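L-asparaginase I (PDB 2OCD) probably catalyses the hydrolysis of L-asparagine to L-aspartate and ammonium as a cytoplasmic homotetramer. Local coordinates at residues Pro210-Ile222 and Val235-Pro249. Sequence-based numbering, arbitrary orientation.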
loop_
_atom_site.group_PDB
_atom_site.type_symbol
_atom_site.label_atom_id
_atom_site.label_comp_id
_atom_site.label_asym_id
_atom_site.label_seq_id
_atom_site.Cartn_x
_atom_site.Cartn_y
_atom_site.Cartn_z
ATOM N N PRO B 210 37.988 -1.136 15.279
ATOM C CA PRO B 210 37.063 -2.132 15.806
ATOM C C PRO B 210 36.921 -2.028 17.289
ATOM O O PRO B 210 37.888 -1.752 17.962
ATOM C CB PRO B 210 37.743 -3.467 15.476
ATOM C CG PRO B 210 38.697 -3.166 14.362
ATOM C CD PRO B 210 39.166 -1.784 14.663
ATOM N N GLN B 211 35.733 -2.288 17.793
ATOM C CA GLN B 211 35.462 -2.173 19.203
ATOM C C GLN B 211 34.701 -3.400 19.597
ATOM O O GLN B 211 33.825 -3.838 18.851
ATOM C CB GLN B 211 34.598 -0.953 19.514
ATOM C CG GLN B 211 35.196 0.372 19.080
ATOM C CD GLN B 211 36.405 0.781 19.916
ATOM O OE1 GLN B 211 36.519 0.405 21.111
ATOM N NE2 GLN B 211 37.325 1.526 19.297
ATOM N N PRO B 212 35.034 -3.960 20.773
ATOM C CA PRO B 212 34.364 -5.129 21.288
ATOM C C PRO B 212 33.001 -4.738 21.862
ATOM O O PRO B 212 32.867 -4.548 23.055
ATOM C CB PRO B 212 35.336 -5.632 22.358
ATOM C CG PRO B 212 36.000 -4.377 22.862
ATOM C CD PRO B 212 36.113 -3.500 21.675
ATOM N N ILE B 213 32.011 -4.612 20.980
ATOM C CA ILE B 213 30.673 -4.205 21.345
ATOM C C ILE B 213 29.839 -5.458 21.459
ATOM O O ILE B 213 29.747 -6.215 20.507
ATOM C CB ILE B 213 30.096 -3.268 20.265
ATOM C CG1 ILE B 213 30.946 -1.986 20.183
ATOM C CG2 ILE B 213 28.630 -2.898 20.552
ATOM C CD1 ILE B 213 30.685 -1.151 18.940
ATOM N N GLY B 214 29.238 -5.678 22.623
ATOM C CA GLY B 214 28.268 -6.763 22.805
ATOM C C GLY B 214 26.882 -6.334 22.383
ATOM O O GLY B 214 26.556 -5.158 22.436
ATOM N N VAL B 215 26.064 -7.280 21.933
ATOM C CA VAL B 215 24.686 -6.994 21.549
ATOM C C VAL B 215 23.713 -8.026 22.127
ATOM O O VAL B 215 23.745 -9.167 21.695
ATOM C CB VAL B 215 24.581 -7.013 20.031
ATOM C CG1 VAL B 215 23.158 -6.635 19.577
ATOM C CG2 VAL B 215 25.619 -6.104 19.437
ATOM N N ILE B 216 22.842 -7.645 23.068
ATOM C CA ILE B 216 21.912 -8.603 23.710
ATOM C C ILE B 216 20.464 -8.366 23.265
ATOM O O ILE B 216 19.973 -7.225 23.285
ATOM C CB ILE B 216 21.872 -8.494 25.260
ATOM C CG1 ILE B 216 23.245 -8.499 25.894
ATOM C CG2 ILE B 216 21.127 -9.665 25.909
ATOM C CD1 ILE B 216 23.185 -8.070 27.399
ATOM N N THR B 217 19.807 -9.461 22.887
ATOM C CA THR B 217 18.406 -9.505 22.546
ATOM C C THR B 217 17.713 -10.150 23.744
ATOM O O THR B 217 17.932 -11.314 24.058
ATOM C CB THR B 217 18.119 -10.384 21.312
ATOM O OG1 THR B 217 19.017 -10.044 20.243
ATOM C CG2 THR B 217 16.653 -10.201 20.860
HETATM N N MSE B 218 16.847 -9.397 24.397
HETATM C CA MSE B 218 16.170 -9.935 25.531
HETATM C C MSE B 218 15.119 -10.893 24.996
HETATM O O MSE B 218 14.533 -10.672 23.953
HETATM C CB MSE B 218 15.488 -8.844 26.322
HETATM C CG MSE B 218 16.389 -7.778 26.795
HETATM SE SE MSE B 218 17.420 -8.239 28.351
HETATM C CE MSE B 218 17.905 -6.443 28.940
ATOM N N TYR B 219 14.902 -11.952 25.741
ATOM C CA TYR B 219 13.763 -12.785 25.540
ATOM C C TYR B 219 13.298 -13.107 26.926
ATOM O O TYR B 219 14.012 -12.865 27.866
ATOM C CB TYR B 219 14.131 -14.040 24.775
ATOM C CG TYR B 219 15.360 -14.750 25.276
ATOM C CD1 TYR B 219 15.258 -15.731 26.252
ATOM C CD2 TYR B 219 16.631 -14.452 24.747
ATOM C CE1 TYR B 219 16.344 -16.443 26.685
ATOM C CE2 TYR B 219 17.765 -15.122 25.190
ATOM C CZ TYR B 219 17.604 -16.154 26.166
ATOM O OH TYR B 219 18.714 -16.840 26.658
ATOM N N PRO B 220 12.082 -13.639 27.058
ATOM C CA PRO B 220 11.566 -13.912 28.387
ATOM C C PRO B 220 12.403 -14.976 29.051
ATOM O O PRO B 220 12.758 -15.970 28.404
ATOM C CB PRO B 220 10.152 -14.441 28.112
ATOM C CG PRO B 220 9.852 -13.995 26.717
ATOM C CD PRO B 220 11.132 -14.044 26.019
ATOM N N GLY B 221 12.730 -14.763 30.317
ATOM C CA GLY B 221 13.588 -15.687 31.056
ATOM C C GLY B 221 15.090 -15.542 30.836
ATOM O O GLY B 221 15.844 -16.281 31.441
ATOM N N ILE B 222 15.539 -14.596 30.019
ATOM C CA ILE B 222 16.946 -14.524 29.652
ATOM C C ILE B 222 17.732 -14.436 30.950
ATOM O O ILE B 222 17.429 -13.593 31.779
ATOM C CB ILE B 222 17.278 -13.327 28.658
ATOM C CG1 ILE B 222 18.787 -13.256 28.320
ATOM C CG2 ILE B 222 16.804 -11.972 29.213
ATOM C CD1 ILE B 222 19.149 -12.253 27.283
ATOM N N VAL B 235 34.812 -6.485 26.317
ATOM C CA VAL B 235 33.713 -5.660 25.850
ATOM C C VAL B 235 33.714 -4.257 26.446
ATOM O O VAL B 235 33.727 -4.082 27.649
ATOM C CB VAL B 235 32.404 -6.383 26.089
ATOM C CG1 VAL B 235 31.251 -5.388 26.146
ATOM C CG2 VAL B 235 32.241 -7.469 24.990
ATOM N N ASN B 236 33.739 -3.239 25.607
ATOM C CA ASN B 236 33.665 -1.865 26.127
ATOM C C ASN B 236 32.289 -1.179 25.898
ATOM O O ASN B 236 32.056 -0.066 26.421
ATOM C CB ASN B 236 34.778 -1.005 25.529
ATOM C CG ASN B 236 34.693 -0.906 24.012
ATOM O OD1 ASN B 236 33.716 -1.383 23.388
ATOM N ND2 ASN B 236 35.713 -0.297 23.399
ATOM N N ALA B 237 31.407 -1.810 25.111
ATOM C CA ALA B 237 30.050 -1.300 24.891
ATOM C C ALA B 237 29.078 -2.450 24.647
ATOM O O ALA B 237 29.486 -3.584 24.370
ATOM C CB ALA B 237 29.988 -0.278 23.745
HETATM N N MSE B 238 27.788 -2.125 24.757
HETATM C CA MSE B 238 26.726 -3.093 24.910
HETATM C C MSE B 238 25.403 -2.498 24.434
HETATM O O MSE B 238 24.858 -1.562 25.031
HETATM C CB MSE B 238 26.647 -3.437 26.398
HETATM C CG MSE B 238 25.328 -4.051 26.930
HETATM SE SE MSE B 238 25.200 -5.913 26.464
HETATM C CE MSE B 238 27.134 -6.372 26.364
ATOM N N ILE B 239 24.878 -3.049 23.365
ATOM C CA ILE B 239 23.554 -2.680 22.872
ATOM C C ILE B 239 22.499 -3.681 23.394
ATOM O O ILE B 239 22.590 -4.873 23.207
ATOM C CB ILE B 239 23.519 -2.606 21.319
ATOM C CG1 ILE B 239 24.550 -1.595 20.823
ATOM C CG2 ILE B 239 22.126 -2.211 20.802
ATOM C CD1 ILE B 239 24.697 -1.615 19.295
ATOM N N LEU B 240 21.474 -3.136 24.026
ATOM C CA LEU B 240 20.427 -3.913 24.635
ATOM C C LEU B 240 19.187 -3.768 23.807
ATOM O O LEU B 240 18.667 -2.687 23.768
ATOM C CB LEU B 240 20.179 -3.315 25.977
ATOM C CG LEU B 240 19.932 -4.205 27.151
ATOM C CD1 LEU B 240 21.130 -5.139 27.349
ATOM C CD2 LEU B 240 19.721 -3.185 28.303
ATOM N N LEU B 241 18.748 -4.837 23.121
ATOM C CA LEU B 241 17.552 -4.799 22.290
ATOM C C LEU B 241 16.398 -5.257 23.204
ATOM O O LEU B 241 16.301 -6.432 23.604
ATOM C CB LEU B 241 17.706 -5.671 21.027
ATOM C CG LEU B 241 18.995 -5.567 20.168
ATOM C CD1 LEU B 241 19.301 -6.794 19.258
ATOM C CD2 LEU B 241 19.039 -4.275 19.314
ATOM N N THR B 242 15.538 -4.319 23.571
ATOM C CA THR B 242 14.484 -4.584 24.547
ATOM C C THR B 242 13.115 -4.596 23.860
ATOM O O THR B 242 13.032 -4.325 22.650
ATOM C CB THR B 242 14.499 -3.546 25.668
ATOM O OG1 THR B 242 14.233 -2.259 25.120
ATOM C CG2 THR B 242 15.873 -3.527 26.430
ATOM N N PHE B 243 12.062 -4.887 24.640
ATOM C CA PHE B 243 10.662 -4.906 24.124
ATOM C C PHE B 243 9.912 -3.581 24.056
ATOM O O PHE B 243 10.086 -2.665 24.868
ATOM C CB PHE B 243 9.775 -5.835 24.940
ATOM C CG PHE B 243 10.462 -7.096 25.387
ATOM C CD1 PHE B 243 10.840 -8.049 24.475
ATOM C CD2 PHE B 243 10.713 -7.323 26.717
ATOM C CE1 PHE B 243 11.460 -9.213 24.884
ATOM C CE2 PHE B 243 11.300 -8.494 27.113
ATOM C CZ PHE B 243 11.662 -9.441 26.192
ATOM N N GLY B 244 8.993 -3.552 23.105
ATOM C CA GLY B 244 8.177 -2.377 22.839
ATOM C C GLY B 244 8.993 -1.115 23.057
ATOM O O GLY B 244 10.020 -0.920 22.414
ATOM N N VAL B 245 8.588 -0.289 24.007
ATOM C CA VAL B 245 9.109 1.084 24.100
ATOM C C VAL B 245 10.360 1.178 24.970
ATOM O O VAL B 245 10.851 2.271 25.298
ATOM C CB VAL B 245 7.981 2.037 24.565
ATOM C CG1 VAL B 245 8.547 3.251 25.098
ATOM C CG2 VAL B 245 7.038 2.380 23.365
ATOM N N GLY B 246 10.894 0.027 25.322
ATOM C CA GLY B 246 12.213 -0.034 25.892
ATOM C C GLY B 246 12.217 -0.732 27.228
ATOM O O GLY B 246 12.897 -0.285 28.147
ATOM N N ASN B 247 11.455 -1.817 27.327
ATOM C CA ASN B 247 11.188 -2.460 28.595
ATOM C C ASN B 247 12.022 -3.710 28.775
ATOM O O ASN B 247 12.033 -4.584 27.888
ATOM C CB ASN B 247 9.727 -2.858 28.659
ATOM C CG ASN B 247 8.830 -1.700 28.903
ATOM O OD1 ASN B 247 9.035 -0.949 29.855
ATOM N ND2 ASN B 247 7.820 -1.524 28.047
ATOM N N ALA B 248 12.681 -3.810 29.931
ATOM C CA ALA B 248 13.404 -5.024 30.310
ATOM C C ALA B 248 12.688 -5.838 31.401
ATOM O O ALA B 248 11.856 -5.328 32.123
ATOM C CB ALA B 248 14.805 -4.681 30.778
ATOM N N PRO B 249 13.041 -7.124 31.516
ATOM C CA PRO B 249 12.639 -8.047 32.576
ATOM C C PRO B 249 12.630 -7.545 34.021
ATOM O O PRO B 249 11.886 -8.111 34.840
ATOM C CB PRO B 249 13.662 -9.175 32.442
ATOM C CG PRO B 249 13.875 -9.255 30.998
ATOM C CD PRO B 249 13.865 -7.823 30.510
#
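Gly-214 and Ile-216 alternate with Ala-237, Ile-239 and Leu-241 in a continuous run of parallel-strand hydrogen bonds. Gly-214 N reaches Ala-237 O at 2.7 Å, Gly-214 O accepts from Ile-239 N, Ile-216 repeats the pattern with Ile-239 O and Leu-241 N, and Met-218 N closes the run on Leu-241 O at 3.1 Å. The two N-to-C directions differ by 17°, so the strands are parallel, and the intervening helix 224-231 makes the pair a beta-alpha-beta unit.

Packing is close on the face of Ile-216 and Leu-240, whose side chains lie side by side with their CD1 atoms 3.6 Å apart. Selenomethionine Met-218 extends this cluster: bent at chi2 (-79°), its chain brings CE to 3.5 Å from Leu-240 CG and also against Ala-248 CB. Beyond the strands, Phe-243 sets CZ 3.9 Å from Met-218 CB, while Tyr-219 CA meets the edge of the ring.

At the N-terminal end Gln-211, Pro-212 and Asn-236 are partly exposed, and apolar contact is wide, Pro-212 CB lying 4.5 Å from Val-235 CG2. There Asn-236 ND2 donates to Gln-211 OE1 between amides tilted only 13° from each other, although the modelled 2.5 Å separation is doubtfully short. Asn-236 N donates to Pro-212 O, and Pro-212 centres an inverse gamma turn.

Helix 224-231 packs on Ile-216 and Met-238, whereas helix 303-315 touches the other face at Ile-213, Ala-237 and Ile-239. Strand 237-242 continues the C-terminal domain's parallel sheet into strand 267-272; strand 213-217 is outermost within this chain, and Ile-213 O accepts a hydrogen bond from Tyr-219 OH of the second subunit.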